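Local coordinates for protein tryptophan decarboxylase 1 (PDB 6KHN) that decarboxylates L-tryptophan to tryptamine and 5-hydroxy-L-tryptophan to serotonin, working as a homodimer with a pyridoxal 5'-phosphate cofactor, at residues A[125-130]-A[358-363]; A[151-156]-A[317-322]; A[177-182]-A[294-299]. All coordinates share one frame; numbering follows the deposited sequence.

Contact 1 (A[125-130]-A[358-363]). With SRO (serotonin), chain D.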
loop_
_atom_site.group_PDB
_atom_site.type_symbol
_atom_site.label_atom_id
_atom_site.label_comp_id
_atom_site.label_asym_id
_atom_site.label_seq_id
_atom_site.Cartn_x
_atom_site.Cartn_y
_atom_site.Cartn_z
ATOM N N VAL A 125 -2.859 10.263 8.614
ATOM C CA VAL A 125 -2.233 10.177 7.298
ATOM C C VAL A 125 -0.888 10.893 7.384
ATOM O O VAL A 125 -0.836 12.130 7.444
ATOM C CB VAL A 125 -3.111 10.792 6.201
ATOM C CG1 VAL A 125 -2.481 10.544 4.822
ATOM C CG2 VAL A 125 -4.524 10.220 6.277
ATOM N N GLY A 126 0.197 10.131 7.374
ATOM C CA GLY A 126 1.472 10.729 7.713
ATOM C C GLY A 126 2.343 11.121 6.537
ATOM O O GLY A 126 3.521 10.760 6.507
ATOM N N PHE A 127 1.807 11.865 5.565
ATOM C CA PHE A 127 2.636 12.190 4.407
ATOM C C PHE A 127 3.804 13.094 4.786
ATOM O O PHE A 127 4.878 12.966 4.207
ATOM C CB PHE A 127 1.803 12.830 3.291
ATOM C CG PHE A 127 0.634 13.652 3.774
ATOM C CD1 PHE A 127 0.830 14.895 4.360
ATOM C CD2 PHE A 127 -0.652 13.208 3.584
ATOM C CE1 PHE A 127 -0.247 15.674 4.771
ATOM C CE2 PHE A 127 -1.735 13.960 4.011
ATOM C CZ PHE A 127 -1.529 15.201 4.608
ATOM N N THR A 128 3.621 13.998 5.753
ATOM C CA THR A 128 4.710 14.794 6.305
ATOM C C THR A 128 4.853 14.497 7.790
ATOM O O THR A 128 3.927 13.983 8.436
ATOM C CB THR A 128 4.485 16.307 6.127
ATOM O OG1 THR A 128 3.216 16.677 6.709
ATOM C CG2 THR A 128 4.514 16.694 4.658
ATOM N N TRP A 129 6.018 14.861 8.335
ATOM C CA TRP A 129 6.202 14.798 9.781
ATOM C C TRP A 129 5.110 15.592 10.489
ATOM O O TRP A 129 4.504 15.107 11.439
ATOM C CB TRP A 129 7.586 15.324 10.165
ATOM C CG TRP A 129 7.827 15.399 11.663
ATOM C CD1 TRP A 129 8.347 14.417 12.461
ATOM C CD2 TRP A 129 7.555 16.510 12.530
ATOM N NE1 TRP A 129 8.416 14.848 13.767
ATOM C CE2 TRP A 129 7.941 16.126 13.838
ATOM C CE3 TRP A 129 7.023 17.791 12.330
ATOM C CZ2 TRP A 129 7.819 16.975 14.933
ATOM C CZ3 TRP A 129 6.906 18.639 13.425
ATOM C CH2 TRP A 129 7.304 18.224 14.707
ATOM N N GLN A 130 4.830 16.806 10.001
ATOM C CA GLN A 130 3.856 17.687 10.628
ATOM C C GLN A 130 2.449 17.104 10.576
ATOM O O GLN A 130 1.683 17.250 11.530
ATOM C CB GLN A 130 3.878 19.061 9.951
ATOM C CG GLN A 130 3.005 20.118 10.663
ATOM C CD GLN A 130 3.388 20.245 12.127
ATOM O OE1 GLN A 130 2.874 19.520 12.976
ATOM N NE2 GLN A 130 4.325 21.140 12.423
ATOM N N GLU A 358 2.522 23.161 -2.639
ATOM C CA GLU A 358 2.341 24.296 -1.744
ATOM C C GLU A 358 1.477 23.936 -0.539
ATOM O O GLU A 358 1.789 24.326 0.589
ATOM C CB GLU A 358 1.717 25.460 -2.513
ATOM C CG GLU A 358 1.478 26.703 -1.662
ATOM C CD GLU A 358 2.776 27.356 -1.226
ATOM O OE1 GLU A 358 3.754 27.324 -2.012
ATOM O OE2 GLU A 358 2.826 27.897 -0.099
ATOM N N TYR A 359 0.405 23.166 -0.752
ATOM C CA TYR A 359 -0.545 22.918 0.327
ATOM C C TYR A 359 0.041 22.047 1.437
ATOM O O TYR A 359 -0.511 22.036 2.548
ATOM C CB TYR A 359 -1.832 22.302 -0.234
ATOM C CG TYR A 359 -1.773 20.806 -0.439
ATOM C CD1 TYR A 359 -1.044 20.249 -1.493
ATOM C CD2 TYR A 359 -2.456 19.944 0.416
ATOM C CE1 TYR A 359 -0.987 18.882 -1.686
ATOM C CE2 TYR A 359 -2.411 18.568 0.231
ATOM C CZ TYR A 359 -1.666 18.040 -0.816
ATOM O OH TYR A 359 -1.622 16.670 -0.992
ATOM N N LEU A 360 1.166 21.366 1.183
ATOM C CA LEU A 360 1.848 20.552 2.184
ATOM C C LEU A 360 2.964 21.291 2.917
ATOM O O LEU A 360 3.532 20.733 3.865
ATOM C CB LEU A 360 2.422 19.288 1.538
ATOM C CG LEU A 360 1.321 18.296 1.153
ATOM C CD1 LEU A 360 1.907 16.952 0.785
ATOM C CD2 LEU A 360 0.309 18.150 2.314
ATOM N N LYS A 361 3.276 22.528 2.539
ATOM C CA LYS A 361 4.444 23.196 3.106
ATOM C C LYS A 361 4.248 23.486 4.588
ATOM O O LYS A 361 3.151 23.856 5.022
ATOM C CB LYS A 361 4.746 24.492 2.355
ATOM C CG LYS A 361 5.560 24.256 1.092
ATOM C CD LYS A 361 5.535 25.456 0.171
ATOM C CE LYS A 361 6.340 25.200 -1.111
ATOM N NZ LYS A 361 6.036 26.273 -2.107
ATOM N N ASN A 362 5.324 23.316 5.361
ATOM C CA ASN A 362 5.306 23.593 6.792
ATOM C C ASN A 362 6.724 23.907 7.238
ATOM O O ASN A 362 7.687 23.632 6.522
ATOM C CB ASN A 362 4.747 22.410 7.599
ATOM C CG ASN A 362 5.582 21.156 7.428
ATOM O OD1 ASN A 362 6.446 20.847 8.254
ATOM N ND2 ASN A 362 5.341 20.434 6.342
ATOM N N HIS A 363 6.847 24.458 8.448
ATOM C CA HIS A 363 8.153 24.932 8.917
ATOM C C HIS A 363 9.102 23.775 9.213
ATOM O O HIS A 363 10.310 23.881 8.962
ATOM C CB HIS A 363 7.997 25.820 10.153
ATOM C CG HIS A 363 7.216 27.077 9.902
ATOM N ND1 HIS A 363 7.517 27.952 8.875
ATOM C CD2 HIS A 363 6.143 27.606 10.544
ATOM C CE1 HIS A 363 6.664 28.964 8.899
ATOM N NE2 HIS A 363 5.822 28.779 9.903
HETATM O OH SRO D . -7.952 11.645 3.981
HETATM C CZ3 SRO D . -6.819 11.519 3.179
HETATM C CH2 SRO D . -6.347 10.236 2.896
HETATM C CZ2 SRO D . -5.224 10.074 2.088
HETATM C CE2 SRO D . -4.578 11.218 1.564
HETATM N NE1 SRO D . -3.470 11.362 0.753
HETATM C CD1 SRO D . -3.271 12.692 0.533
HETATM C CG SRO D . -4.255 13.392 1.214
HETATM C CD2 SRO D . -5.055 12.480 1.847
HETATM C CE3 SRO D . -6.188 12.642 2.670
HETATM C CB SRO D . -4.174 14.914 1.066
HETATM C CA SRO D . -2.701 15.209 0.760
HETATM N NZ SRO D . -2.492 15.804 -0.559
HETATM O O HOH W 1 2.096 18.923 5.910
HETATM O O HOH W 2 6.773 18.058 8.334
HETATM O O HOH W 3 5.951 22.628 11.091
#

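Contact 2 (A[151-156]-A[317-322])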
loop_
_atom_site.group_PDB
_atom_site.type_symbol
_atom_site.label_atom_id
_atom_site.label_comp_id
_atom_site.label_asym_id
_atom_site.label_seq_id
_atom_site.Cartn_x
_atom_site.Cartn_y
_atom_site.Cartn_z
ATOM N N ASN A 151 21.526 -6.309 13.264
ATOM C CA ASN A 151 22.925 -5.907 13.251
ATOM C C ASN A 151 23.316 -5.288 11.913
ATOM O O ASN A 151 24.408 -5.518 11.401
ATOM C CB ASN A 151 23.837 -7.082 13.574
ATOM C CG ASN A 151 24.185 -7.147 15.017
ATOM O OD1 ASN A 151 24.954 -6.325 15.517
ATOM N ND2 ASN A 151 23.622 -8.124 15.713
ATOM N N LEU A 152 22.417 -4.504 11.334
ATOM C CA LEU A 152 22.771 -3.779 10.126
ATOM C C LEU A 152 23.931 -2.837 10.426
ATOM O O LEU A 152 24.015 -2.300 11.536
ATOM C CB LEU A 152 21.581 -2.981 9.601
ATOM C CG LEU A 152 20.432 -3.779 8.998
ATOM C CD1 LEU A 152 19.423 -2.824 8.395
ATOM C CD2 LEU A 152 20.958 -4.764 7.956
ATOM N N PRO A 153 24.863 -2.649 9.489
ATOM C CA PRO A 153 25.857 -1.578 9.638
ATOM C C PRO A 153 25.168 -0.249 9.920
ATOM O O PRO A 153 24.096 0.044 9.374
ATOM C CB PRO A 153 26.572 -1.561 8.282
ATOM C CG PRO A 153 26.363 -2.924 7.718
ATOM C CD PRO A 153 25.047 -3.421 8.248
ATOM N N THR A 154 25.795 0.562 10.783
ATOM C CA THR A 154 25.201 1.842 11.170
ATOM C C THR A 154 25.001 2.763 9.978
ATOM O O THR A 154 24.171 3.672 10.051
ATOM C CB THR A 154 26.058 2.562 12.219
ATOM O OG1 THR A 154 27.348 2.848 11.666
ATOM C CG2 THR A 154 26.225 1.714 13.460
ATOM N N SER A 155 25.728 2.540 8.879
ATOM C CA SER A 155 25.504 3.333 7.679
ATOM C C SER A 155 24.065 3.233 7.167
ATOM O O SER A 155 23.637 4.094 6.392
ATOM C CB SER A 155 26.490 2.913 6.589
ATOM O OG SER A 155 26.305 1.556 6.261
ATOM N N PHE A 156 23.303 2.223 7.582
ATOM C CA PHE A 156 21.900 2.151 7.190
ATOM C C PHE A 156 20.956 2.898 8.134
ATOM O O PHE A 156 19.787 3.077 7.785
ATOM C CB PHE A 156 21.460 0.682 7.069
ATOM C CG PHE A 156 22.044 -0.022 5.866
ATOM C CD1 PHE A 156 21.477 0.141 4.607
ATOM C CD2 PHE A 156 23.173 -0.821 5.990
ATOM C CE1 PHE A 156 22.010 -0.500 3.492
ATOM C CE2 PHE A 156 23.720 -1.464 4.882
ATOM C CZ PHE A 156 23.143 -1.301 3.628
ATOM N N GLY A 317 28.712 -8.717 3.884
ATOM C CA GLY A 317 28.849 -7.929 2.682
ATOM C C GLY A 317 27.794 -6.855 2.510
ATOM O O GLY A 317 27.945 -5.994 1.621
ATOM N N VAL A 318 26.745 -6.869 3.348
ATOM C CA VAL A 318 25.670 -5.889 3.236
ATOM C C VAL A 318 26.191 -4.472 3.433
ATOM O O VAL A 318 25.617 -3.516 2.900
ATOM C CB VAL A 318 24.532 -6.229 4.227
ATOM C CG1 VAL A 318 24.974 -6.023 5.656
ATOM C CG2 VAL A 318 23.318 -5.402 3.926
ATOM N N GLU A 319 27.305 -4.306 4.161
ATOM C CA GLU A 319 27.892 -2.976 4.339
ATOM C C GLU A 319 28.377 -2.361 3.025
ATOM O O GLU A 319 28.667 -1.160 2.995
ATOM C CB GLU A 319 29.044 -3.034 5.356
ATOM C CG GLU A 319 30.218 -3.932 4.942
ATOM C CD GLU A 319 30.043 -5.409 5.338
ATOM O OE1 GLU A 319 28.917 -5.839 5.716
ATOM O OE2 GLU A 319 31.047 -6.153 5.254
ATOM N N ARG A 320 28.433 -3.130 1.935
ATOM C CA ARG A 320 28.830 -2.594 0.639
ATOM C C ARG A 320 27.692 -2.539 -0.379
ATOM O O ARG A 320 27.953 -2.262 -1.551
ATOM C CB ARG A 320 29.991 -3.411 0.059
ATOM C CG ARG A 320 31.090 -3.744 1.062
ATOM C CD ARG A 320 32.407 -4.121 0.364
ATOM N NE ARG A 320 32.405 -5.492 -0.139
ATOM C CZ ARG A 320 32.446 -6.576 0.633
ATOM N NH1 ARG A 320 32.494 -6.463 1.961
ATOM N NH2 ARG A 320 32.447 -7.777 0.074
ATOM N N VAL A 321 26.447 -2.809 0.010
ATOM C CA VAL A 321 25.326 -2.709 -0.921
ATOM C C VAL A 321 24.677 -1.341 -0.762
ATOM O O VAL A 321 24.977 -0.591 0.164
ATOM C CB VAL A 321 24.299 -3.851 -0.739
ATOM C CG1 VAL A 321 25.003 -5.199 -0.799
ATOM C CG2 VAL A 321 23.479 -3.668 0.561
ATOM N N ASP A 322 23.776 -0.999 -1.686
ATOM C CA ASP A 322 23.089 0.287 -1.622
ATOM C C ASP A 322 21.778 0.235 -0.849
ATOM O O ASP A 322 21.350 1.261 -0.301
ATOM C CB ASP A 322 22.810 0.804 -3.027
ATOM C CG ASP A 322 24.075 1.132 -3.763
ATOM O OD1 ASP A 322 24.640 2.210 -3.490
ATOM O OD2 ASP A 322 24.519 0.290 -4.573
#

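Contact 3 (A[177-182]-A[294-299]). With PLP (pyridoxal-5'-phosphate), chain C.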
loop_
_atom_site.group_PDB
_atom_site.type_symbol
_atom_site.label_atom_id
_atom_site.label_comp_id
_atom_site.label_asym_id
_atom_site.label_seq_id
_atom_site.Cartn_x
_atom_site.Cartn_y
_atom_site.Cartn_z
ATOM N N GLU A 177 7.312 -2.488 -4.139
ATOM C CA GLU A 177 7.518 -1.049 -4.072
ATOM C C GLU A 177 8.958 -0.724 -3.688
ATOM O O GLU A 177 9.530 0.248 -4.191
ATOM C CB GLU A 177 6.538 -0.397 -3.089
ATOM C CG GLU A 177 6.545 1.132 -3.204
ATOM C CD GLU A 177 5.493 1.829 -2.360
ATOM O OE1 GLU A 177 4.714 1.141 -1.649
ATOM O OE2 GLU A 177 5.460 3.081 -2.396
ATOM N N ALA A 178 9.550 -1.530 -2.795
ATOM C CA ALA A 178 10.943 -1.343 -2.406
ATOM C C ALA A 178 11.885 -1.535 -3.596
ATOM O O ALA A 178 12.832 -0.758 -3.790
ATOM C CB ALA A 178 11.294 -2.313 -1.274
ATOM N N MET A 179 11.633 -2.555 -4.410
ATOM C CA MET A 179 12.393 -2.716 -5.637
ATOM C C MET A 179 12.146 -1.554 -6.583
ATOM O O MET A 179 13.086 -1.033 -7.196
ATOM C CB MET A 179 12.031 -4.038 -6.301
ATOM C CG MET A 179 12.600 -5.233 -5.566
ATOM S SD MET A 179 11.793 -6.750 -6.112
ATOM C CE MET A 179 12.824 -7.979 -5.285
ATOM N N LEU A 180 10.899 -1.109 -6.690
ATOM C CA LEU A 180 10.578 -0.054 -7.644
ATOM C C LEU A 180 11.312 1.245 -7.319
ATOM O O LEU A 180 11.899 1.874 -8.209
ATOM C CB LEU A 180 9.068 0.184 -7.692
ATOM C CG LEU A 180 8.631 1.305 -8.650
ATOM C CD1 LEU A 180 9.106 1.020 -10.062
ATOM C CD2 LEU A 180 7.123 1.537 -8.613
ATOM N N VAL A 181 11.300 1.667 -6.050
ATOM C CA VAL A 181 11.858 2.990 -5.767
ATOM C C VAL A 181 13.379 2.971 -5.867
ATOM O O VAL A 181 13.992 3.984 -6.222
ATOM C CB VAL A 181 11.382 3.530 -4.398
ATOM C CG1 VAL A 181 9.848 3.623 -4.347
ATOM C CG2 VAL A 181 11.915 2.692 -3.257
ATOM N N THR A 182 14.016 1.831 -5.593
ATOM C CA THR A 182 15.466 1.755 -5.740
ATOM C C THR A 182 15.875 1.612 -7.207
ATOM O O THR A 182 16.884 2.186 -7.618
ATOM C CB THR A 182 16.035 0.605 -4.900
ATOM O OG1 THR A 182 15.359 -0.630 -5.209
ATOM C CG2 THR A 182 15.871 0.913 -3.418
ATOM N N TRP A 294 24.018 -0.029 -8.877
ATOM C CA TRP A 294 23.257 -0.141 -7.632
ATOM C C TRP A 294 23.093 -1.609 -7.239
ATOM O O TRP A 294 22.768 -2.452 -8.083
ATOM C CB TRP A 294 21.891 0.507 -7.821
ATOM C CG TRP A 294 21.058 0.681 -6.559
ATOM C CD1 TRP A 294 20.501 -0.301 -5.805
ATOM C CD2 TRP A 294 20.699 1.921 -5.932
ATOM N NE1 TRP A 294 19.815 0.243 -4.741
ATOM C CE2 TRP A 294 19.926 1.607 -4.793
ATOM C CE3 TRP A 294 20.975 3.266 -6.211
ATOM C CZ2 TRP A 294 19.415 2.589 -3.934
ATOM C CZ3 TRP A 294 20.465 4.246 -5.353
ATOM C CH2 TRP A 294 19.694 3.899 -4.229
ATOM N N VAL A 295 23.317 -1.927 -5.963
ATOM C CA VAL A 295 23.102 -3.282 -5.463
ATOM C C VAL A 295 22.014 -3.262 -4.393
ATOM O O VAL A 295 22.178 -2.632 -3.337
ATOM C CB VAL A 295 24.382 -3.906 -4.902
ATOM C CG1 VAL A 295 24.056 -5.272 -4.349
ATOM C CG2 VAL A 295 25.462 -4.002 -6.000
ATOM N N HIS A 296 20.928 -3.986 -4.648
ATOM C CA HIS A 296 19.848 -4.154 -3.690
ATOM C C HIS A 296 19.760 -5.615 -3.247
ATOM O O HIS A 296 19.846 -6.528 -4.073
ATOM C CB HIS A 296 18.519 -3.681 -4.296
ATOM C CG HIS A 296 17.336 -3.925 -3.414
ATOM N ND1 HIS A 296 17.004 -3.091 -2.362
ATOM C CD2 HIS A 296 16.425 -4.924 -3.404
ATOM C CE1 HIS A 296 15.935 -3.564 -1.749
ATOM N NE2 HIS A 296 15.566 -4.679 -2.358
ATOM N N VAL A 297 19.596 -5.832 -1.940
ATOM C CA VAL A 297 19.424 -7.162 -1.359
ATOM C C VAL A 297 17.945 -7.365 -1.013
ATOM O O VAL A 297 17.376 -6.633 -0.191
ATOM C CB VAL A 297 20.301 -7.355 -0.110
ATOM C CG1 VAL A 297 20.039 -8.719 0.520
ATOM C CG2 VAL A 297 21.766 -7.178 -0.437
ATOM N N ASP A 298 17.322 -8.364 -1.636
ATOM C CA ASP A 298 15.962 -8.770 -1.308
ATOM C C ASP A 298 16.038 -9.906 -0.302
ATOM O O ASP A 298 16.362 -11.040 -0.667
ATOM C CB ASP A 298 15.192 -9.208 -2.553
ATOM C CG ASP A 298 13.832 -9.827 -2.216
ATOM O OD1 ASP A 298 13.355 -9.658 -1.062
ATOM O OD2 ASP A 298 13.229 -10.473 -3.108
ATOM N N ALA A 299 15.718 -9.612 0.955
ATOM C CA ALA A 299 15.658 -10.615 2.008
ATOM C C ALA A 299 14.249 -10.701 2.576
ATOM O O ALA A 299 14.056 -10.789 3.797
ATOM C CB ALA A 299 16.667 -10.310 3.110
HETATM N N1 PLP C . 10.827 -11.556 -2.606
HETATM C C2 PLP C . 11.008 -12.760 -1.948
HETATM C C2A PLP C . 12.373 -13.350 -1.737
HETATM C C3 PLP C . 9.901 -13.446 -1.461
HETATM O O3 PLP C . 10.141 -14.632 -0.818
HETATM C C4 PLP C . 8.596 -12.941 -1.623
HETATM C C4A PLP C . 7.410 -13.585 -0.945
HETATM C C5 PLP C . 8.412 -11.719 -2.280
HETATM C C6 PLP C . 9.540 -11.040 -2.768
HETATM C C5A PLP C . 7.004 -11.157 -2.463
HETATM O O4P PLP C . 7.037 -9.735 -2.537
HETATM P P PLP C . 5.723 -8.785 -2.317
HETATM O O1P PLP C . 4.512 -9.680 -2.525
HETATM O O2P PLP C . 5.711 -8.176 -0.903
HETATM O O3P PLP C . 5.694 -7.651 -3.330
#

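Contact 1 (A[125-130]-A[358-363])
Two loops run past each other with Thr128 nearest Leu360 and Gln130 nearest Asn362, the CA of Gln130 lying 7.2 Å from the CA of Asn362, too far apart for their backbones to bond directly. Side chains and water fill the interval. Leucine suits the buried end: a methyl group, CD2 of Leu360, comes obliquely to the ring of Phe127, 3.5 Å from its CE1. The CE2 side of the same ring meets the ethylamine chain of serotonin, 3.6 Å from the ligand's CA, while the methyls of Val125 border the indole. Phe103 of the second subunit stands edge-to-face to Phe127 and also packs on Leu360. Tyr359, just before Leu360, is the proton donor of the active site, and its OH is hydrogen-bonded to His214 of the second subunit; its modelled separation from the serotonin amine is too short to be trusted.

Toward the partly exposed end the contact turns polar. Asn362 has CG between its backbone N and carbonyl carbon (chi1 61°), which folds the amide back along the chain: ND2 donates to Leu360 O at 3.1 Å, in the carbonyl plane and with an N-H...O angle of 157°. Its OD1 caps the following helix through Ser365 N and accepts a further hydrogen bond from a water that itself accepts from Gln130 N. The CB of Gln130 lies against this amide, 3.6 Å from OD1. A second water joins Leu360 O to Thr128 OG1, which also bonds Ala131 N. An amide held at both ends can hardly turn over, and with water as the mortar the loops are tied without one direct hydrogen bond, beside a serotonin site built from both subunits.

Contact 2 (A[151-156]-A[317-322])
Pro153 meets both Val318 and Glu319, its CG and CD lying against the short 3-10 turn 318-320, while Leu152 just before it packs on Tyr342 of strand 339-343, so the loop after helix 133-149 is seated on the large sheet as well. CG of Pro153 touches the CB of Glu319 at 3.6 Å, the two side chains crossing at about a right angle, and CD reaches CG1 of Val318 at 3.7 Å. A proline suits this place because its compact, rigid ring offers an apolar surface. Its O accepts the N-H of Phe156, closing the turn 154-156. Glu319 gives the contact only the apolar base of its side chain; bent at chi2, its carboxylate makes a weak bond to Gly317 N and a long salt bridge to Arg320.

Beyond Thr154 and Ser155 comes Phe156, also packed on Tyr342, whose ring is driven edge-first into the second loop. Val318 O lies in the ring plane, 3.4 Å from CZ, and the same oxygen accepts a backbone bond from Val321 N. CG2 of Val321 crosses the edge at 3.9 Å from CZ. The branched side chain of Val318 meets two neighbours: with CG1 between the backbone N and the carbonyl carbon (chi1 68°), CG1 goes to the proline and CG2 to the phenylalanine, 4.1 Å from Phe156 CE2. No hydrogen bond crosses between the loops; van der Waals packing joins them, and the slightly positive C-H rim of the phenylalanine probably makes a tolerable neighbour for a carbonyl oxygen already engaged by an N-H.

Contact 3 (A[177-182]-A[294-299])
Thr182 stands over Trp294 and His296, its side chain crossing each of theirs at about a right angle. CB lies 3.8 Å from Trp294 NE1, CG2 meets CZ2 of the same indole, and the backbone O of Thr182 sits 4.1 Å above the plane of that ring system, over its centre. The hydroxyl comes over one face of the imidazole, with OG1 4.1 Å from His296 ND1, and is hydrogen-bonded to Tyr265 OH. Small and branched, threonine can present carbon to one ring and oxygen to the next. Both rings swing toward the helix with CG anti to the backbone N (chi1 -170° in Trp294, 175° in His296). The indole gives Thr182 a broad face and Ser323 OG one N-H; histidine suits because both its ring nitrogens are used, ND1 by Ser323 OG and NE2 by Ser325 OG.

Here helix 175-193 packs on strand 294-298 of the mixed seven-stranded sheet of a fold-type I pyridoxal enzyme, the short axes 10.1 Å apart and antiparallel at 175°. Trp294 and His296 point to the helix, Asp298 lies across from Met179 with its CB directed to one side, and Val295 and Val297 turn to the sheet's other face. If an alanine stood at Trp294, Thr182 would probably face a gap and Ser323 would lose its indole N-H partner.

Met179 extends beyond CG until CE lies 3.3 Å from Asp298 OD2, its unbranched, flexible chain bringing the methyl against the carboxylate. That same OD2 is 2.7 Å from the cofactor's N1, the aspartate-pyridine pairing of this fold, and Ala300 N bonds OD1.

In the fold
Contacts 2 and 3 adjoin, their centres 14 Å apart: Asp322 N lies 2.8 Å from Val295 O, a probable hydrogen bond, and Val321 packs behind strand 294-298, whose other face meets helix 175-193. Contact 3 is the deepest, fully buried, with polar groups engaged by serines, a tyrosine and the cofactor. Contact 2, partly buried, joins loops that lead to and from strands of the large sheet by apolar packing. Contact 1 stands about 26 Å from contact 3, centre to centre, and it alone relies on bridging water. Contacts 1 and 3 line different active sites of the dimer, contact 3 the cofactor site at Asp298 and contact 1 a serotonin site shared with the second subunit; contact 2 lies away from both.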